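Local atomic coordinates of SYE1 (Shewanella oneidensis, PDB entry 4AWT), a protein that binds FMN and probably uses NADH or NADPH to reduce carbon-carbon double bonds. Residues L237-G242 with W274-D279. The protein carries 1 engineered substitution. Sequence-based numbering, arbitrary orientation. Where two conformers were deposited one is given.
Sequences LTTLNG and WDDAPD. With BOG (octyl beta-D-glucopyranoside), chain D; FMN (flavin mononucleotide), chain B.
Asp276 reaches across to the backbone of Thr239, where its OD2 accepts a nearly straight hydrogen bond from Thr239 N (2.8 Å, 169° at the hydrogen) through the syn lone pair. Leu240 N lies 3.0 Å from the same Asp276 OD2, at the start of the type I beta turn that runs from Thr239 to Gly242 and is closed by Gly242 N bonding to Thr239 O. A chi1 of -178°, which swings CG away from the backbone N, carries the carboxylate of Asp276 across to the other loop. Its second oxygen, OD1, accepts a hydrogen bond from a water; that water also donates to Leu237 O and accepts from Thr239 OG1, so both carboxylate oxygens are tied to the facing loop. Apolar contacts continue on both sides of Asp276: Pro278 CG packs against Leu237 CB, while Leu240 CD2 meets Trp274 CD1 at the indole edge, at 3.7 Å. In this eight-stranded TIM barrel the pairing illustrates how neighbouring beta-alpha loops are joined beside the flavin site, since the two segments follow consecutive strands, 230-234 and 266-270. Trp274 belongs to the FMN pocket, its CH2 lying 3.5 Å from the flavin methyl C8M. C3' of the alkyl chain of bound octyl glucoside lies over one indole face, displaced toward its rim, and the sugar ring oxygen O5 accepts a hydrogen bond from Trp274 NE1 (2.8 Å, 166°). From the other loop, Asn241 ND2 donates to O6 of the same sugar and to Asn184 O, while Arg323, an FMN-binding residue, holds the carbonyl of Trp274 through NH2.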
ATOM      1  N   LEU A 237      -4.202   1.366  13.975  1.00  7.03           N
ATOM      2  CA  LEU A 237      -4.446   0.506  15.096  1.00  7.28           C
ATOM      3  C   LEU A 237      -3.880  -0.903  14.936  1.00  7.73           C
ATOM      4  O   LEU A 237      -3.704  -1.612  15.953  1.00  9.54           O
ATOM      5  CB  LEU A 237      -5.934   0.384  15.407  1.00  7.75           C
ATOM      6  CG  LEU A 237      -6.597   1.688  15.811  1.00  9.14           C
ATOM      7  CD1 LEU A 237      -8.080   1.419  16.042  1.00 11.73           C
ATOM      8  CD2 LEU A 237      -5.995   2.293  17.054  1.00 13.87           C
ATOM      9  N   THR A 238      -3.601  -1.370  13.746  1.00  7.51           N
ATOM     10  CA  THR A 238      -2.943  -2.663  13.588  1.00  7.77           C
ATOM     11  C   THR A 238      -1.472  -2.529  14.004  1.00  8.00           C
ATOM     12  O   THR A 238      -0.891  -1.463  13.970  1.00  8.88           O
ATOM     13  CB  THR A 238      -3.080  -3.200  12.166  1.00  7.50           C
ATOM     14  OG1 THR A 238      -2.518  -2.212  11.288  1.00  7.60           O
ATOM     15  CG2 THR A 238      -4.518  -3.496  11.795  1.00  8.13           C
ATOM     16  N   THR A 239      -0.941  -3.652  14.450  1.00  8.59           N
ATOM     17  CA  THR A 239       0.399  -3.729  15.043  1.00  8.86           C
ATOM     18  C   THR A 239       1.146  -4.968  14.607  1.00  9.03           C
ATOM     19  O   THR A 239       2.250  -5.264  15.117  1.00  9.74           O
ATOM     20  CB  THR A 239       0.304  -3.690  16.583  1.00 10.22           C
ATOM     21  OG1 THR A 239      -0.426  -4.869  17.003  1.00 12.09           O
ATOM     22  CG2 THR A 239      -0.336  -2.425  17.092  1.00 10.45           C
ATOM     23  N   LEU A 240       0.604  -5.732  13.655  1.00  9.74           N
ATOM     24  CA  LEU A 240       1.141  -7.025  13.326  1.00  9.58           C
ATOM     25  C   LEU A 240       2.611  -7.008  12.970  1.00  9.29           C
ATOM     26  O   LEU A 240       3.359  -7.921  13.337  1.00 10.34           O
ATOM     27  CB  LEU A 240       0.321  -7.591  12.123  1.00 10.47           C
ATOM     28  CG  LEU A 240       0.671  -8.998  11.726  1.00 11.29           C
ATOM     29  CD1 LEU A 240       0.312  -9.986  12.812  1.00 14.28           C
ATOM     30  CD2 LEU A 240      -0.046  -9.297  10.418  1.00 14.69           C
ATOM     31  N   ASN A 241       3.052  -6.030  12.180  1.00  9.70           N
ATOM     32  CA  ASN A 241       4.436  -5.962  11.752  1.00  9.37           C
ATOM     33  C   ASN A 241       5.346  -5.203  12.695  1.00  9.37           C
ATOM     34  O   ASN A 241       6.493  -4.926  12.365  1.00 10.55           O
ATOM     35  CB  ASN A 241       4.528  -5.437  10.319  1.00 10.34           C
ATOM     36  CG  ASN A 241       3.997  -6.436   9.361  1.00 11.92           C
ATOM     37  OD1 ASN A 241       3.961  -7.644   9.652  1.00 17.24           O
ATOM     38  ND2 ASN A 241       3.580  -5.933   8.215  1.00 15.69           N
ATOM     39  N   GLY A 242       4.882  -4.942  13.905  1.00  9.66           N
ATOM     40  CA  GLY A 242       5.741  -4.540  14.977  1.00 10.23           C
ATOM     41  C   GLY A 242       5.731  -3.104  15.386  1.00  8.82           C
ATOM     42  O   GLY A 242       6.516  -2.763  16.287  1.00 10.09           O
ATOM     43  N   TRP A 274      -4.055  -9.000   7.795  1.00  8.17           N
ATOM     44  CA  TRP A 274      -4.191 -10.454   7.959  1.00  8.47           C
ATOM     45  C   TRP A 274      -5.289 -10.747   8.983  1.00  9.24           C
ATOM     46  O   TRP A 274      -6.471 -10.511   8.685  1.00 10.26           O
ATOM     47  CB  TRP A 274      -2.871 -11.116   8.227  1.00  8.81           C
ATOM     48  CG  TRP A 274      -1.971 -10.977   7.049  1.00  9.00           C
ATOM     49  CD1 TRP A 274      -0.931 -10.124   6.913  1.00 10.76           C
ATOM     50  CD2 TRP A 274      -2.072 -11.697   5.833  1.00  9.83           C
ATOM     51  NE1 TRP A 274      -0.361 -10.280   5.688  1.00 13.66           N
ATOM     52  CE2 TRP A 274      -1.033 -11.235   5.006  1.00 11.80           C
ATOM     53  CE3 TRP A 274      -2.907 -12.682   5.332  1.00 11.61           C
ATOM     54  CZ2 TRP A 274      -0.812 -11.727   3.725  1.00 15.53           C
ATOM     55  CZ3 TRP A 274      -2.651 -13.167   4.039  1.00 13.92           C
ATOM     56  CH2 TRP A 274      -1.616 -12.674   3.282  1.00 15.80           C
ATOM     57  N   ASP A 275      -4.906 -11.294  10.148  1.00  9.72           N
ATOM     58  CA  ASP A 275      -5.785 -11.650  11.256  0.51 12.57           C
ATOM     59  C   ASP A 275      -5.817 -10.562  12.329  1.00  9.74           C
ATOM     60  O   ASP A 275      -6.511 -10.734  13.359  1.00 12.45           O
ATOM     61  CB  ASP A 275      -5.343 -12.970  11.921  0.51 18.18           C
ATOM     62  CG  ASP A 275      -3.871 -13.085  12.283  0.51 22.69           C
ATOM     63  OD1 ASP A 275      -3.004 -12.283  11.813  0.51 20.16           O
ATOM     64  OD2 ASP A 275      -3.592 -14.067  13.059  0.51 37.50           O
ATOM     65  N   ASP A 276      -5.067  -9.494  12.185  1.00  9.03           N
ATOM     66  CA  ASP A 276      -4.990  -8.392  13.147  1.00  8.45           C
ATOM     67  C   ASP A 276      -6.106  -7.413  12.812  1.00  7.77           C
ATOM     68  O   ASP A 276      -5.968  -6.618  11.869  1.00  8.14           O
ATOM     69  CB  ASP A 276      -3.632  -7.743  13.109  1.00  8.65           C
ATOM     70  CG  ASP A 276      -3.397  -6.614  14.078  1.00  8.88           C
ATOM     71  OD1 ASP A 276      -4.265  -6.344  14.953  1.00 10.10           O
ATOM     72  OD2 ASP A 276      -2.332  -5.994  13.931  1.00  9.93           O
ATOM     73  N   ALA A 277      -7.218  -7.552  13.505  1.00  8.75           N
ATOM     74  CA  ALA A 277      -8.466  -6.848  13.224  1.00  8.65           C
ATOM     75  C   ALA A 277      -8.931  -6.128  14.486  1.00  8.86           C
ATOM     76  O   ALA A 277      -9.912  -6.496  15.109  1.00 11.00           O
ATOM     77  CB  ALA A 277      -9.523  -7.805  12.677  1.00 10.32           C
ATOM     78  N   PRO A 278      -8.193  -5.095  14.907  1.00  9.27           N
ATOM     79  CA  PRO A 278      -8.511  -4.416  16.154  1.00 10.20           C
ATOM     80  C   PRO A 278      -9.820  -3.659  16.036  1.00 10.38           C
ATOM     81  O   PRO A 278     -10.184  -3.162  14.989  1.00 11.01           O
ATOM     82  CB  PRO A 278      -7.313  -3.472  16.363  1.00 11.81           C
ATOM     83  CG  PRO A 278      -6.825  -3.190  14.964  1.00 10.73           C
ATOM     84  CD  PRO A 278      -7.042  -4.459  14.218  1.00  9.26           C
ATOM     85  N   ASP A 279     -10.477  -3.438  17.169  1.00 12.38           N
ATOM     86  CA  ASP A 279     -11.676  -2.615  17.239  0.74 14.83           C
ATOM     87  C   ASP A 279     -11.296  -1.227  16.784  1.00 12.37           C
ATOM     88  O   ASP A 279     -10.366  -0.628  17.326  1.00 14.48           O
ATOM     89  CB  ASP A 279     -12.148  -2.592  18.678  0.74 18.70           C
ATOM     90  CG  ASP A 279     -13.320  -1.627  18.892  0.74 22.91           C
ATOM     91  OD1 ASP A 279     -14.277  -1.900  18.126  0.74 31.18           O
ATOM     92  OD2 ASP A 279     -13.341  -0.703  19.720  0.74 35.83           O
TER
HETATM   93  C1  BOG D 502       2.987 -10.071   3.913  0.51 11.00           C
HETATM   94  O1  BOG D 502       2.580 -11.409   4.011  0.51 11.58           O
HETATM   95  C2  BOG D 502       3.028  -9.590   2.497  0.51 11.22           C
HETATM   96  O2  BOG D 502       4.007 -10.271   1.743  0.51 12.62           O
HETATM   97  C3  BOG D 502       3.364  -8.094   2.393  0.51 10.34           C
HETATM   98  O3  BOG D 502       3.164  -7.637   1.084  0.51 11.87           O
HETATM   99  C4  BOG D 502       2.368  -7.330   3.276  0.51  9.40           C
HETATM  100  O4  BOG D 502       2.704  -5.983   3.259  0.51 10.28           O
HETATM  101  C5  BOG D 502       2.323  -7.875   4.699  0.51  9.95           C
HETATM  102  O5  BOG D 502       1.982  -9.243   4.590  0.51  8.52           O
HETATM  103  C6  BOG D 502       1.312  -7.153   5.552  0.51  9.65           C
HETATM  104  O6  BOG D 502       1.448  -7.699   6.852  0.51  8.16           O
HETATM  105  C1' BOG D 502       3.038 -12.083   5.159  0.51 15.15           C
HETATM  106  C2' BOG D 502       2.753 -13.582   5.187  0.51 23.21           C
HETATM  107  C3' BOG D 502       1.347 -13.946   4.818  0.51 30.21           C
HETATM  108  C4' BOG D 502       0.779 -15.321   5.150  0.51 33.03           C
HETATM  109  C5' BOG D 502       0.366 -15.983   3.832  0.51 33.45           C
HETATM  110  C6' BOG D 502       1.286 -17.163   3.511  0.51 31.53           C
HETATM  111  C7' BOG D 502       0.878 -17.799   2.170  0.51 28.70           C
HETATM  112  C8' BOG D 502       1.416 -19.225   2.203  0.51 33.30           C
HETATM  113  N1  FMN B 500      -1.005  -3.917   1.781  1.00  5.18           N
HETATM  114  C2  FMN B 500      -0.230  -2.957   1.292  1.00  5.20           C
HETATM  115  O2  FMN B 500      -0.364  -1.752   1.636  1.00  5.40           O
HETATM  116  N3  FMN B 500       0.762  -3.263   0.371  1.00  5.40           N
HETATM  117  C4  FMN B 500       0.999  -4.550  -0.082  1.00  5.30           C
HETATM  118  O4  FMN B 500       1.849  -4.723  -0.995  1.00  6.06           O
HETATM  119  C4A FMN B 500       0.253  -5.558   0.525  1.00  5.42           C
HETATM  120  N5  FMN B 500       0.485  -6.895   0.205  1.00  6.04           N
HETATM  121  C5A FMN B 500      -0.550  -7.823   0.499  1.00  5.73           C
HETATM  122  C6  FMN B 500      -0.498  -9.091  -0.025  1.00  6.52           C
HETATM  123  C7  FMN B 500      -1.520 -10.041   0.217  1.00  6.70           C
HETATM  124  C7M FMN B 500      -1.453 -11.371  -0.495  1.00  8.76           C
HETATM  125  C8  FMN B 500      -2.549  -9.685   1.036  1.00  6.42           C
HETATM  126  C8M FMN B 500      -3.700 -10.627   1.322  1.00  8.28           C
HETATM  127  C9  FMN B 500      -2.606  -8.390   1.591  1.00  6.03           C
HETATM  128  C9A FMN B 500      -1.616  -7.443   1.321  1.00  5.63           C
HETATM  129  N10 FMN B 500      -1.701  -6.127   1.823  1.00  5.60           N
HETATM  130  C10 FMN B 500      -0.805  -5.176   1.373  1.00  5.36           C
HETATM  131  C1' FMN B 500      -2.860  -5.739   2.632  1.00  5.53           C
HETATM  132  C2' FMN B 500      -4.140  -5.522   1.804  1.00  5.16           C
HETATM  133  O2' FMN B 500      -4.027  -4.358   1.001  1.00  5.37           O
HETATM  134  C3' FMN B 500      -5.368  -5.326   2.671  1.00  5.38           C
HETATM  135  O3' FMN B 500      -5.306  -4.121   3.418  1.00  5.56           O
HETATM  136  C4' FMN B 500      -5.678  -6.490   3.629  1.00  5.69           C
HETATM  137  O4' FMN B 500      -5.553  -7.749   2.985  1.00  5.99           O
HETATM  138  C5' FMN B 500      -7.018  -6.331   4.321  1.00  5.87           C
HETATM  139  O5' FMN B 500      -8.102  -6.338   3.377  1.00  5.68           O
HETATM  140  P   FMN B 500      -8.946  -7.696   3.143  1.00  5.71           P
HETATM  141  O1P FMN B 500      -8.009  -8.674   2.480  1.00  5.88           O
HETATM  142  O2P FMN B 500      -9.409  -8.180   4.499  1.00  6.22           O
HETATM  143  O3P FMN B 500     -10.067  -7.245   2.239  1.00  5.95           O
HETATM  144  O   HOH W   1      -3.304  -4.514  16.665  1.00 14.11           O